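Local structure of sorbitol-6-phosphate dehydrogenase (Erwinia amylovora CFBP1430, 5O3Z) at residues A[36-41]-A[63-68]; A[70-75]-A[121-126]; A[139-144]-A[240-245]; A[192-197]-A[229-234]; A[196-201]-A[214-219]. The protein catalyses the NAD-dependent oxidation of sorbitol 6-phosphate at C2 to fructose 6-phosphate, as a member of the short-chain dehydrogenase/reductase family. All blocks are in the same frame, centred on the assembly; numbering follows the deposited sequence.

Contact 1: A[36-41]-A[63-68]; sequences ADLNES and KVDATD
Lys63 and Leu38 lay their side chains alongside each other, pointing the same way, where two neighbouring parallel strands come to an end. The lysine chain leaves with CG anti to its backbone N (chi1 -152°) and then bends at chi2 and again at chi4, which folds the ammonium back onto the turn after strand 32-37. There NZ meets Leu38 O at 2.7 Å, in the carbonyl plane on a lone pair, and Leu38 CD1 sits 3.6 Å from the same NZ. Glu40 crosses the root of the lysine at about a right angle, its CG 3.6 Å from Lys63 CB, so its contribution is aliphatic; the carboxylate stays well away from the ammonium. On the buried side, Ala36 CB packs on Val64 CG1 at 3.7 Å, and both side chains also touch Leu75 of helix 69-83. The strand pairing itself finishes with Val64 N donating to Asp37 O at 3.0 Å, the donor standing well above the carbonyl plane. Asp37 turns away from the lysine strand: OD1 closes an Asx turn with Asn39 N, while OD2 accepts from Gly15 N. This bond ties the end of the second strand to the glycine-rich loop after the first, the arrangement of the dinucleotide-binding Rossmann fold; NAD-dependent relatives commonly carry an acidic residue at this strand end to hold the adenosine ribose.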
# COMPACT_ATOMS: atom_id res chain seq x y z
N ALA A 36 -5.10 31.81 9.80
CA ALA A 36 -6.35 31.45 10.50
C ALA A 36 -6.02 30.62 11.74
O ALA A 36 -5.28 29.62 11.68
CB ALA A 36 -7.31 30.74 9.56
N ASP A 37 -6.52 31.03 12.91
CA ASP A 37 -6.19 30.29 14.10
C ASP A 37 -7.19 30.45 15.26
O ASP A 37 -7.93 31.44 15.35
CB ASP A 37 -4.78 30.71 14.54
CG ASP A 37 -4.09 29.69 15.38
OD1 ASP A 37 -4.28 29.80 16.63
OD2 ASP A 37 -3.35 28.78 14.80
N LEU A 38 -7.22 29.47 16.15
CA LEU A 38 -8.15 29.53 17.31
C LEU A 38 -7.76 30.77 18.14
O LEU A 38 -8.64 31.47 18.64
CB LEU A 38 -8.11 28.24 18.14
CG LEU A 38 -9.17 27.87 19.22
CD1 LEU A 38 -10.56 27.70 18.65
CD2 LEU A 38 -8.78 26.55 19.90
N ASN A 39 -6.45 31.05 18.22
CA ASN A 39 -5.92 32.22 18.89
C ASN A 39 -5.74 33.39 17.94
O ASN A 39 -4.73 33.47 17.23
CB ASN A 39 -4.59 31.91 19.58
CG ASN A 39 -4.13 33.05 20.46
OD1 ASN A 39 -4.30 34.21 20.14
ND2 ASN A 39 -3.52 32.71 21.55
N GLU A 40 -6.74 34.27 17.92
CA GLU A 40 -6.82 35.36 16.98
C GLU A 40 -5.67 36.36 17.13
O GLU A 40 -5.20 36.92 16.13
CB GLU A 40 -8.13 36.11 17.12
CG GLU A 40 -8.49 36.92 15.88
CD GLU A 40 -9.70 37.82 16.09
OE1 GLU A 40 -10.48 37.61 17.04
OE2 GLU A 40 -9.91 38.77 15.30
N SER A 41 -5.15 36.52 18.34
CA SER A 41 -4.08 37.49 18.55
C SER A 41 -2.77 36.94 17.92
O SER A 41 -2.04 37.70 17.31
CB SER A 41 -3.89 37.89 20.00
OG SER A 41 -3.12 36.95 20.68
N LYS A 63 -9.69 34.61 13.14
CA LYS A 63 -10.04 33.64 14.14
C LYS A 63 -10.82 32.52 13.46
O LYS A 63 -11.70 32.75 12.63
CB LYS A 63 -10.93 34.29 15.22
CG LYS A 63 -10.83 33.63 16.59
CD LYS A 63 -11.96 32.66 16.85
CE LYS A 63 -12.15 32.39 18.35
NZ LYS A 63 -11.35 31.21 18.81
N VAL A 64 -10.48 31.29 13.81
CA VAL A 64 -11.36 30.15 13.41
C VAL A 64 -11.24 28.97 14.39
O VAL A 64 -10.18 28.71 14.98
CB VAL A 64 -11.14 29.68 11.95
CG1 VAL A 64 -9.76 29.01 11.78
CG2 VAL A 64 -12.27 28.74 11.54
N ASP A 65 -12.40 28.33 14.61
CA ASP A 65 -12.50 27.08 15.32
C ASP A 65 -12.85 26.14 14.21
O ASP A 65 -14.01 26.15 13.73
CB ASP A 65 -13.63 27.15 16.38
CG ASP A 65 -13.91 25.79 17.02
OD1 ASP A 65 -13.18 24.80 16.79
OD2 ASP A 65 -14.86 25.70 17.80
N ALA A 66 -11.86 25.37 13.76
CA ALA A 66 -12.12 24.56 12.57
C ALA A 66 -13.17 23.45 12.85
O ALA A 66 -13.78 22.98 11.93
CB ALA A 66 -10.83 23.98 11.94
N THR A 67 -13.44 23.14 14.09
CA THR A 67 -14.40 22.10 14.46
C THR A 67 -15.83 22.62 14.43
O THR A 67 -16.77 21.83 14.50
CB THR A 67 -14.13 21.54 15.88
OG1 THR A 67 -14.45 22.52 16.85
CG2 THR A 67 -12.66 21.11 16.10
N ASP A 68 -16.01 23.94 14.25
CA ASP A 68 -17.36 24.59 14.26
C ASP A 68 -17.74 25.07 12.87
O ASP A 68 -17.07 25.90 12.32
CB ASP A 68 -17.34 25.73 15.29
CG ASP A 68 -18.66 26.53 15.35
OD1 ASP A 68 -18.93 27.40 14.48
OD2 ASP A 68 -19.40 26.30 16.31

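Contact 2: A[70-75]-A[121-126]; sequences ASVEAL and FLCSRE
Val72 reaches from helix 69-83 onto the backbone and side chains of helix 106-133. With CG1 anti to the backbone N (chi1 -177°), that methyl approaches Cys123 SG at 3.8 Å and the carbonyl carbon of Leu122 at 3.9 Å, while CG2 rests against Leu122 CB. Glu126 CG packs against the same methyl, CG1, and the bend of the glutamate at chi2 swings its carboxylate over Glu73, where OE1 lies 3.5 Å from Glu73 CG. The polar part of the contact is built around the buried Arg125. Its NE donates to Glu126 OE2 at 2.9 Å, close to the guanidinium plane and nearly head-on to the oxygen, and Leu122 CD2 covers one face of the group. Across the helices NH2 makes a long salt bridge to Glu73 OE2 at 3.6 Å. Glu69 supplies a second salt bridge to NH2, and Phe104 O of the second subunit takes a hydrogen bond from NH1. With three carboxylates gathered about it, the guanidinium probably offsets the repulsion between Glu73 OE2 and Glu126 OE2, which are 4.1 Å apart. The short helical segments cross at -33°, with 9.6 Å between their axes. Behind them Cys123 packs on Leu89 and Tyr91 of strand 88-91 and, with Leu75, on Ile12 of strand 8-12; Phe121 turns to helix 156-176 and stacks on Phe109 of the second subunit.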
# COMPACT_ATOMS: atom_id res chain seq x y z
N ALA A 70 -20.15 27.11 11.73
CA ALA A 70 -20.45 28.55 11.59
C ALA A 70 -19.15 29.38 11.57
O ALA A 70 -19.02 30.33 10.85
CB ALA A 70 -21.32 28.99 12.76
N SER A 71 -18.21 29.03 12.41
CA SER A 71 -16.92 29.66 12.44
C SER A 71 -16.11 29.43 11.13
O SER A 71 -15.50 30.36 10.57
CB SER A 71 -16.18 29.19 13.70
OG SER A 71 -14.84 29.61 13.70
N VAL A 72 -16.14 28.21 10.57
CA VAL A 72 -15.50 27.99 9.25
C VAL A 72 -16.19 28.73 8.12
O VAL A 72 -15.54 29.32 7.26
CB VAL A 72 -15.40 26.43 8.91
CG1 VAL A 72 -14.66 26.22 7.58
CG2 VAL A 72 -14.71 25.70 10.05
N GLU A 73 -17.52 28.71 8.09
CA GLU A 73 -18.20 29.36 7.00
C GLU A 73 -17.95 30.87 7.06
O GLU A 73 -17.81 31.48 6.03
CB GLU A 73 -19.69 29.06 7.03
CG GLU A 73 -20.02 27.64 6.62
CD GLU A 73 -21.42 27.26 7.07
OE1 GLU A 73 -22.01 28.01 7.89
OE2 GLU A 73 -21.91 26.23 6.57
N ALA A 74 -17.78 31.43 8.26
CA ALA A 74 -17.52 32.87 8.37
C ALA A 74 -16.09 33.18 7.95
O ALA A 74 -15.82 34.25 7.35
CB ALA A 74 -17.79 33.41 9.78
N LEU A 75 -15.16 32.28 8.26
CA LEU A 75 -13.76 32.45 7.85
C LEU A 75 -13.65 32.55 6.38
O LEU A 75 -13.00 33.45 5.85
CB LEU A 75 -12.87 31.32 8.38
CG LEU A 75 -11.38 31.31 7.96
CD1 LEU A 75 -10.60 32.32 8.76
CD2 LEU A 75 -10.80 29.91 8.08
N PHE A 121 -12.60 18.38 6.71
CA PHE A 121 -13.77 18.30 5.85
C PHE A 121 -14.41 19.73 5.76
O PHE A 121 -14.63 20.24 4.70
CB PHE A 121 -14.73 17.22 6.42
CG PHE A 121 -16.13 17.33 5.98
CD1 PHE A 121 -16.54 16.83 4.79
CD2 PHE A 121 -17.06 18.02 6.77
CE1 PHE A 121 -17.86 16.95 4.38
CE2 PHE A 121 -18.36 18.15 6.39
CZ PHE A 121 -18.78 17.60 5.19
N LEU A 122 -14.63 20.39 6.89
CA LEU A 122 -15.28 21.71 6.77
C LEU A 122 -14.50 22.73 5.94
O LEU A 122 -15.08 23.34 4.98
CB LEU A 122 -15.63 22.25 8.10
CG LEU A 122 -16.74 21.44 8.73
CD1 LEU A 122 -16.69 21.77 10.20
CD2 LEU A 122 -18.05 21.76 8.03
N CYS A 123 -13.23 22.87 6.25
CA CYS A 123 -12.30 23.72 5.49
C CYS A 123 -12.19 23.38 4.04
O CYS A 123 -12.23 24.28 3.20
CB CYS A 123 -10.94 23.84 6.19
SG CYS A 123 -11.18 24.64 7.81
N SER A 124 -12.11 22.10 3.68
CA SER A 124 -12.07 21.73 2.27
C SER A 124 -13.37 22.07 1.50
O SER A 124 -13.36 22.54 0.30
CB SER A 124 -11.81 20.20 2.20
OG SER A 124 -10.52 19.96 2.75
N ARG A 125 -14.48 21.80 2.17
CA ARG A 125 -15.79 22.12 1.63
C ARG A 125 -15.91 23.58 1.26
O ARG A 125 -16.29 23.90 0.13
CB ARG A 125 -16.94 21.78 2.61
CG ARG A 125 -18.31 21.86 1.90
CD ARG A 125 -19.44 21.37 2.77
NE ARG A 125 -19.69 22.28 3.88
CZ ARG A 125 -20.45 22.00 4.93
NH1 ARG A 125 -21.02 20.79 5.08
NH2 ARG A 125 -20.62 22.92 5.86
N GLU A 126 -15.65 24.44 2.22
CA GLU A 126 -15.93 25.89 2.06
C GLU A 126 -14.96 26.60 1.14
O GLU A 126 -15.38 27.49 0.37
CB GLU A 126 -15.99 26.61 3.41
CG GLU A 126 -17.05 26.06 4.35
CD GLU A 126 -18.46 26.14 3.75
OE1 GLU A 126 -18.83 27.24 3.31
OE2 GLU A 126 -19.21 25.13 3.68

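Contact 3: A[139-144]-A[240-245]; sequences RIIQIN and FYASDK
Arg139, at the start of strand 139-145 in the parallel Rossmann sheet, wraps its side chain round the C-terminal end of helix 231-242, which packs on this sheet. From CB, with CG set beside the backbone N (chi1 -58°), the chain turns toward the helix end and CG comes to lie 3.4 Å from Ala242 O. The bend at chi2 brings CD to 3.4 Å from Tyr241 O. NE follows with a weak bond of 3.2 Å to Tyr241 O, far from straight but near the guanidinium plane. At the tip, Asp244 OD1 stays 4.0 Å from NH2 and well out of the plane, so it offers attraction of charge alone. A cation among carbonyls at the end of a helix would probably be stabilised by the helix dipole. Two residues on, Ile141 packs its CD1 against Ala242 CB at 3.9 Å, which gives the same helix end an apolar footing; Leu88 of the neighbouring strand 88-91 touches Arg139, Ile141 and Ala242 alike. The Tyr241 ring leads away from the strand to the subunit interface, its OH bonded to Tyr241 OH of the third subunit, and Phe240 stacks on its own counterpart there. The arginine chain ends with NH2 donating to Ser243 O over 2.8 Å, at an N-H...O angle of 159°, the oxygen close to the guanidinium plane and the donor above the carbonyl plane.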
# COMPACT_ATOMS: atom_id res chain seq x y z
N ARG A 139 -5.29 24.18 -4.90
CA ARG A 139 -4.60 23.18 -4.16
C ARG A 139 -5.17 23.07 -2.73
O ARG A 139 -5.52 24.08 -2.10
CB ARG A 139 -3.19 23.61 -4.07
CG ARG A 139 -2.55 23.81 -5.42
CD ARG A 139 -2.31 22.49 -6.07
NE ARG A 139 -1.55 22.52 -7.28
CZ ARG A 139 -2.04 22.51 -8.51
NH1 ARG A 139 -3.34 22.58 -8.76
NH2 ARG A 139 -1.17 22.46 -9.55
N ILE A 140 -5.25 21.85 -2.21
CA ILE A 140 -5.61 21.61 -0.84
C ILE A 140 -4.52 20.68 -0.33
O ILE A 140 -4.32 19.61 -0.92
CB ILE A 140 -6.99 20.97 -0.69
CG1 ILE A 140 -8.10 21.89 -1.18
CG2 ILE A 140 -7.21 20.55 0.76
CD1 ILE A 140 -9.47 21.25 -1.29
N ILE A 141 -3.85 21.08 0.72
CA ILE A 141 -2.82 20.24 1.28
C ILE A 141 -3.08 20.07 2.73
O ILE A 141 -3.09 21.05 3.48
CB ILE A 141 -1.43 20.85 1.04
CG1 ILE A 141 -1.09 20.71 -0.46
CG2 ILE A 141 -0.37 20.13 1.86
CD1 ILE A 141 0.03 21.61 -0.93
N GLN A 142 -3.20 18.81 3.17
CA GLN A 142 -3.31 18.50 4.59
C GLN A 142 -2.01 18.09 5.27
O GLN A 142 -1.28 17.22 4.79
CB GLN A 142 -4.27 17.31 4.78
CG GLN A 142 -4.74 17.09 6.22
CD GLN A 142 -5.05 15.60 6.59
OE1 GLN A 142 -4.73 14.65 5.84
NE2 GLN A 142 -5.59 15.40 7.80
N ILE A 143 -1.74 18.61 6.43
CA ILE A 143 -0.62 18.12 7.26
C ILE A 143 -1.09 16.84 7.98
O ILE A 143 -2.05 16.88 8.71
CB ILE A 143 -0.18 19.16 8.27
CG1 ILE A 143 0.17 20.50 7.56
CG2 ILE A 143 0.99 18.65 9.06
CD1 ILE A 143 1.02 20.35 6.26
N ASN A 144 -0.41 15.71 7.72
CA ASN A 144 -0.78 14.43 8.25
C ASN A 144 0.53 13.94 8.87
O ASN A 144 1.43 14.76 9.20
CB ASN A 144 -1.43 13.61 7.11
CG ASN A 144 -2.27 12.42 7.61
OD1 ASN A 144 -1.81 11.58 8.41
ND2 ASN A 144 -3.48 12.35 7.13
N PHE A 240 6.11 22.36 -3.59
CA PHE A 240 6.18 21.71 -4.85
C PHE A 240 4.81 21.27 -5.21
O PHE A 240 4.31 21.61 -6.31
CB PHE A 240 7.21 20.54 -4.86
CG PHE A 240 7.12 19.75 -6.11
CD1 PHE A 240 7.49 20.32 -7.33
CD2 PHE A 240 6.50 18.52 -6.12
CE1 PHE A 240 7.33 19.63 -8.52
CE2 PHE A 240 6.34 17.82 -7.30
CZ PHE A 240 6.76 18.38 -8.51
N TYR A 241 4.12 20.52 -4.31
CA TYR A 241 2.74 20.05 -4.62
C TYR A 241 1.68 21.18 -4.77
O TYR A 241 0.67 21.06 -5.47
CB TYR A 241 2.30 18.86 -3.72
CG TYR A 241 3.09 17.55 -4.02
CD1 TYR A 241 2.66 16.67 -5.00
CD2 TYR A 241 4.25 17.24 -3.38
CE1 TYR A 241 3.42 15.51 -5.33
CE2 TYR A 241 4.98 16.09 -3.67
CZ TYR A 241 4.56 15.23 -4.63
OH TYR A 241 5.22 14.06 -4.93
N ALA A 242 1.98 22.33 -4.21
CA ALA A 242 1.10 23.52 -4.41
C ALA A 242 1.34 24.23 -5.74
O ALA A 242 0.49 25.00 -6.21
CB ALA A 242 1.31 24.48 -3.24
N SER A 243 2.47 23.96 -6.39
CA SER A 243 2.86 24.66 -7.60
C SER A 243 2.08 24.16 -8.83
O SER A 243 1.53 23.04 -8.85
CB SER A 243 4.37 24.48 -7.81
OG SER A 243 4.61 23.31 -8.59
N ASP A 244 2.10 24.92 -9.91
CA ASP A 244 1.57 24.41 -11.20
C ASP A 244 2.43 23.30 -11.79
O ASP A 244 2.00 22.61 -12.71
CB ASP A 244 1.37 25.57 -12.19
CG ASP A 244 0.33 26.61 -11.66
OD1 ASP A 244 -0.67 26.18 -11.03
OD2 ASP A 244 0.51 27.85 -11.85
N LYS A 245 3.61 23.08 -11.25
CA LYS A 245 4.50 21.97 -11.73
C LYS A 245 3.99 20.52 -11.39
O LYS A 245 4.34 19.56 -12.09
CB LYS A 245 5.92 22.17 -11.20
CG LYS A 245 6.63 23.36 -11.81
CD LYS A 245 7.76 23.85 -10.91
CE LYS A 245 8.70 24.73 -11.71
NZ LYS A 245 9.93 25.15 -11.02

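Contact 4: A[192-197]-A[229-234]; sequences LKSPMF and CDYQDV
Tyr231 and Ser194 meet where two helix starts of the Rossmann-type domain come together: the short helix 195-199, in the insertion that follows strand 182-188, and helix 231-242, which leads toward the last strand. The polar link is slight. Ser194 OG lies 3.4 Å from Tyr231 OH, a long, weak bond that is not settled, since Leu191 O is also within reach of the serine hydroxyl. Two apolar groups also touch the tyrosine hydroxyl: Pro195 CD comes to 3.9 Å from Tyr231 OH, and Met196 CE, brought round by bends at chi2 and chi3, approaches it to 3.8 Å, the methionine and tyrosine side chains running toward each other. The tyrosine is turned toward the insertion with CG beside its backbone N (chi1 -66°), and its ring also touches Thr17, Leu18 and Phe21 of helix 17-28, so one side chain joins three helices. Backbone contact is looser, with Leu192 N 4.2 Å from Cys229 O. The start of helix 231-242 is capped by side chains: Asp230 and Asp233 form a capping box that fixes the first turn, from which Tyr231 projects. Asp230 OD1 and Asp233 OD2 lie 2.7 Å apart, and such proximity would probably raise the pKa of one of the carboxylates. In the box Asp230 N donates to Asp233 OD2 at 3.0 Å, while Asp233 N meets Asp230 OD1 at 3.1 Å, nearly along the C-O axis.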
# COMPACT_ATOMS: atom_id res chain seq x y z
N LEU A 192 11.25 16.45 15.73
CA LEU A 192 11.91 16.19 17.02
C LEU A 192 12.26 17.47 17.81
O LEU A 192 12.29 17.47 19.04
CB LEU A 192 13.17 15.35 16.80
CG LEU A 192 13.04 13.98 16.15
CD1 LEU A 192 14.40 13.39 15.81
CD2 LEU A 192 12.27 13.05 17.07
N LYS A 193 12.53 18.55 17.09
CA LYS A 193 12.84 19.85 17.67
C LYS A 193 11.63 20.78 17.77
O LYS A 193 11.78 21.97 18.05
CB LYS A 193 13.93 20.51 16.85
CG LYS A 193 15.28 19.85 17.11
CD LYS A 193 16.27 20.18 16.00
CE LYS A 193 17.17 18.99 15.69
NZ LYS A 193 18.04 19.27 14.51
N SER A 194 10.44 20.24 17.56
CA SER A 194 9.24 20.94 17.93
C SER A 194 9.20 21.15 19.42
O SER A 194 9.65 20.32 20.18
CB SER A 194 8.02 20.14 17.56
OG SER A 194 7.86 20.17 16.16
N PRO A 195 8.67 22.31 19.86
CA PRO A 195 8.30 22.48 21.29
C PRO A 195 7.37 21.35 21.80
O PRO A 195 7.59 20.75 22.85
CB PRO A 195 7.55 23.83 21.27
CG PRO A 195 8.16 24.59 20.13
CD PRO A 195 8.68 23.59 19.13
N MET A 196 6.33 21.08 21.02
CA MET A 196 5.44 19.95 21.24
C MET A 196 6.25 18.70 21.62
O MET A 196 6.02 18.11 22.69
CB MET A 196 4.66 19.66 19.95
CG MET A 196 3.89 20.84 19.34
SD MET A 196 4.81 22.07 18.33
CE MET A 196 4.89 21.32 16.67
N PHE A 197 7.22 18.34 20.76
CA PHE A 197 7.93 17.05 20.86
C PHE A 197 8.87 17.12 22.05
O PHE A 197 8.89 16.20 22.89
CB PHE A 197 8.71 16.68 19.57
CG PHE A 197 9.14 15.25 19.55
CD1 PHE A 197 10.16 14.79 20.38
CD2 PHE A 197 8.46 14.32 18.77
CE1 PHE A 197 10.50 13.45 20.41
CE2 PHE A 197 8.79 12.97 18.82
CZ PHE A 197 9.82 12.53 19.63
N CYS A 229 12.43 15.08 11.29
CA CYS A 229 11.83 15.88 10.23
C CYS A 229 11.96 17.35 10.61
O CYS A 229 11.69 17.73 11.73
CB CYS A 229 10.37 15.51 9.96
SG CYS A 229 9.53 16.38 8.62
N ASP A 230 12.30 18.20 9.69
CA ASP A 230 12.25 19.60 10.08
C ASP A 230 11.27 20.42 9.27
O ASP A 230 10.70 19.99 8.27
CB ASP A 230 13.69 20.18 10.22
CG ASP A 230 14.36 20.44 8.88
OD1 ASP A 230 13.67 20.39 7.85
OD2 ASP A 230 15.60 20.73 8.86
N TYR A 231 11.03 21.64 9.74
CA TYR A 231 9.93 22.43 9.17
C TYR A 231 10.19 22.78 7.75
O TYR A 231 9.26 22.98 6.92
CB TYR A 231 9.68 23.73 10.00
CG TYR A 231 9.16 23.62 11.44
CD1 TYR A 231 8.32 22.57 11.87
CD2 TYR A 231 9.44 24.62 12.35
CE1 TYR A 231 7.83 22.54 13.17
CE2 TYR A 231 8.95 24.59 13.66
CZ TYR A 231 8.15 23.54 14.06
OH TYR A 231 7.67 23.51 15.34
N GLN A 232 11.47 22.95 7.42
CA GLN A 232 11.82 23.31 6.05
C GLN A 232 11.53 22.16 5.05
O GLN A 232 11.11 22.40 3.93
CB GLN A 232 13.30 23.78 5.97
CG GLN A 232 13.70 24.28 4.59
CD GLN A 232 13.08 25.61 4.28
OE1 GLN A 232 13.13 26.52 5.12
NE2 GLN A 232 12.51 25.75 3.15
N ASP A 233 11.73 20.93 5.48
CA ASP A 233 11.35 19.77 4.59
C ASP A 233 9.87 19.83 4.27
O ASP A 233 9.46 19.68 3.19
CB ASP A 233 11.64 18.45 5.27
CG ASP A 233 13.04 18.31 5.72
OD1 ASP A 233 13.96 18.59 4.91
OD2 ASP A 233 13.20 17.92 6.86
N VAL A 234 9.07 20.15 5.27
CA VAL A 234 7.65 20.27 5.06
C VAL A 234 7.30 21.31 4.03
O VAL A 234 6.57 21.07 3.07
CB VAL A 234 6.91 20.54 6.40
CG1 VAL A 234 5.41 20.62 6.17
CG2 VAL A 234 7.19 19.43 7.41

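Contact 5: A[196-201]-A[214-219]; sequences MFQSLL and EVEPYY
Leu201 and Val215 bring the backbones nearest, their CA atoms 6.4 Å apart, where the start of helix 201-208, just after helix 195-199, faces the first turn of helix 215-220. These helices belong to the helical insertion between the sixth and seventh strands of the Rossmann sheet, a region that borders the substrate site in many short-chain dehydrogenases. Leu201 CD2 packs on Val215 CG1 at 3.7 Å, the two side chains crossing at a slant. Phe197, whose CG stands anti to its backbone N (chi1 -166°), points into the other helix and brings CZ to 3.7 Å from Tyr219 CD2. That tyrosine atom lies at the edge of the phenylalanine ring, and the two ring planes are almost perpendicular, at 89°, with centroids 6.0 Å apart. Helix 201-208 completes this apolar cluster: Tyr204 meets both the Phe197 ring and Val215. Beside this cluster, Gln198 bends at chi2 and crosses Glu216 at about a right angle. Gln198 NE2 donates to Leu192 O, which holds the loop before its own helix, and also to Glu216 OE2; this second, short bond, 2.6 Å with an N-H...O angle of 148°, lies in the amide plane but comes from above the carboxylate plane.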
# COMPACT_ATOMS: atom_id res chain seq x y z
N MET A 196 6.33 21.08 21.02
CA MET A 196 5.44 19.95 21.24
C MET A 196 6.25 18.70 21.62
O MET A 196 6.02 18.11 22.69
CB MET A 196 4.66 19.66 19.95
CG MET A 196 3.89 20.84 19.34
SD MET A 196 4.81 22.07 18.33
CE MET A 196 4.89 21.32 16.67
N PHE A 197 7.22 18.34 20.76
CA PHE A 197 7.93 17.05 20.86
C PHE A 197 8.87 17.12 22.05
O PHE A 197 8.89 16.20 22.89
CB PHE A 197 8.71 16.68 19.57
CG PHE A 197 9.14 15.25 19.55
CD1 PHE A 197 10.16 14.79 20.38
CD2 PHE A 197 8.46 14.32 18.77
CE1 PHE A 197 10.50 13.45 20.41
CE2 PHE A 197 8.79 12.97 18.82
CZ PHE A 197 9.82 12.53 19.63
N GLN A 198 9.64 18.21 22.07
CA GLN A 198 10.54 18.57 23.16
C GLN A 198 9.90 18.53 24.55
O GLN A 198 10.56 18.12 25.51
CB GLN A 198 11.12 19.96 22.92
CG GLN A 198 12.25 19.99 21.90
CD GLN A 198 13.40 19.08 22.29
OE1 GLN A 198 13.86 19.10 23.43
NE2 GLN A 198 13.85 18.24 21.36
N SER A 199 8.64 18.94 24.66
CA SER A 199 7.96 18.98 25.97
C SER A 199 7.48 17.59 26.39
O SER A 199 7.33 17.32 27.58
CB SER A 199 6.80 19.99 25.98
OG SER A 199 6.01 19.88 24.82
N LEU A 200 7.27 16.71 25.41
CA LEU A 200 6.81 15.35 25.66
C LEU A 200 7.91 14.31 25.89
O LEU A 200 7.61 13.13 26.10
CB LEU A 200 5.90 14.89 24.52
CG LEU A 200 4.53 15.60 24.49
CD1 LEU A 200 3.77 15.28 23.20
CD2 LEU A 200 3.71 15.25 25.74
N LEU A 201 9.17 14.72 25.87
CA LEU A 201 10.27 13.78 26.09
C LEU A 201 10.05 12.89 27.33
O LEU A 201 10.13 11.66 27.20
CB LEU A 201 11.62 14.51 26.10
CG LEU A 201 11.95 15.22 24.76
CD1 LEU A 201 13.25 15.99 24.86
CD2 LEU A 201 11.99 14.28 23.55
N GLU A 214 17.75 9.86 26.19
CA GLU A 214 17.76 8.77 25.20
C GLU A 214 16.64 8.84 24.13
O GLU A 214 16.62 8.01 23.22
CB GLU A 214 17.70 7.39 25.90
CG GLU A 214 18.92 7.07 26.78
CD GLU A 214 19.43 5.61 26.77
OE1 GLU A 214 18.78 4.69 26.21
OE2 GLU A 214 20.52 5.37 27.33
N VAL A 215 15.74 9.81 24.20
CA VAL A 215 14.52 9.77 23.40
C VAL A 215 14.72 10.23 21.94
O VAL A 215 14.27 9.55 21.03
CB VAL A 215 13.37 10.50 24.12
CG1 VAL A 215 12.10 10.56 23.24
CG2 VAL A 215 13.07 9.77 25.41
N GLU A 216 15.40 11.34 21.73
CA GLU A 216 15.68 11.80 20.36
C GLU A 216 16.58 10.83 19.59
O GLU A 216 16.23 10.46 18.48
CB GLU A 216 16.25 13.21 20.32
CG GLU A 216 15.21 14.29 20.43
CD GLU A 216 15.81 15.65 20.14
OE1 GLU A 216 16.35 15.87 19.01
OE2 GLU A 216 15.75 16.52 21.02
N PRO A 217 17.70 10.39 20.19
CA PRO A 217 18.49 9.27 19.64
C PRO A 217 17.69 8.04 19.32
O PRO A 217 17.87 7.46 18.26
CB PRO A 217 19.46 8.93 20.78
CG PRO A 217 19.73 10.28 21.39
CD PRO A 217 18.42 11.04 21.31
N TYR A 218 16.84 7.63 20.23
CA TYR A 218 15.97 6.52 19.96
C TYR A 218 15.15 6.70 18.65
O TYR A 218 14.99 5.74 17.87
CB TYR A 218 15.03 6.31 21.14
CG TYR A 218 14.02 5.24 20.89
CD1 TYR A 218 14.37 3.90 21.02
CD2 TYR A 218 12.74 5.55 20.46
CE1 TYR A 218 13.45 2.91 20.79
CE2 TYR A 218 11.83 4.55 20.21
CZ TYR A 218 12.18 3.25 20.39
OH TYR A 218 11.27 2.28 20.14
N TYR A 219 14.60 7.90 18.39
CA TYR A 219 13.73 8.04 17.22
C TYR A 219 14.54 8.30 15.96
O TYR A 219 14.19 7.86 14.87
CB TYR A 219 12.60 9.06 17.47
CG TYR A 219 11.46 8.53 18.33
CD1 TYR A 219 10.68 7.45 17.89
CD2 TYR A 219 11.16 9.09 19.57
CE1 TYR A 219 9.64 6.95 18.65
CE2 TYR A 219 10.11 8.61 20.35
CZ TYR A 219 9.35 7.55 19.88
OH TYR A 219 8.33 7.04 20.64

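How the contacts relate
Contacts 2 and 3 are buried, whereas contacts 1, 4 and 5 are partly buried; contact 5 lies farthest from the chain centre. Contacts 1 and 3 both reach the parallel sheet, one ending a strand pair and the other fastening a strand to a helix end. Contact 1 runs directly into contact 2 through a probable hydrogen bond from Asp65 N to Ser71 OG. Contacts 4 and 5 share Met196 and Phe197, and contacts 3 and 4 use the two ends of helix 231-242. Charged side chains meet each other in contact 2; a single cation binds one backbone carbonyl in contact 1 and two in contact 3, one weakly. Contact 4 gathers weak contacts at one tyrosine hydroxyl, and contact 5 joins apolar side chains with one amide-carboxylate bond.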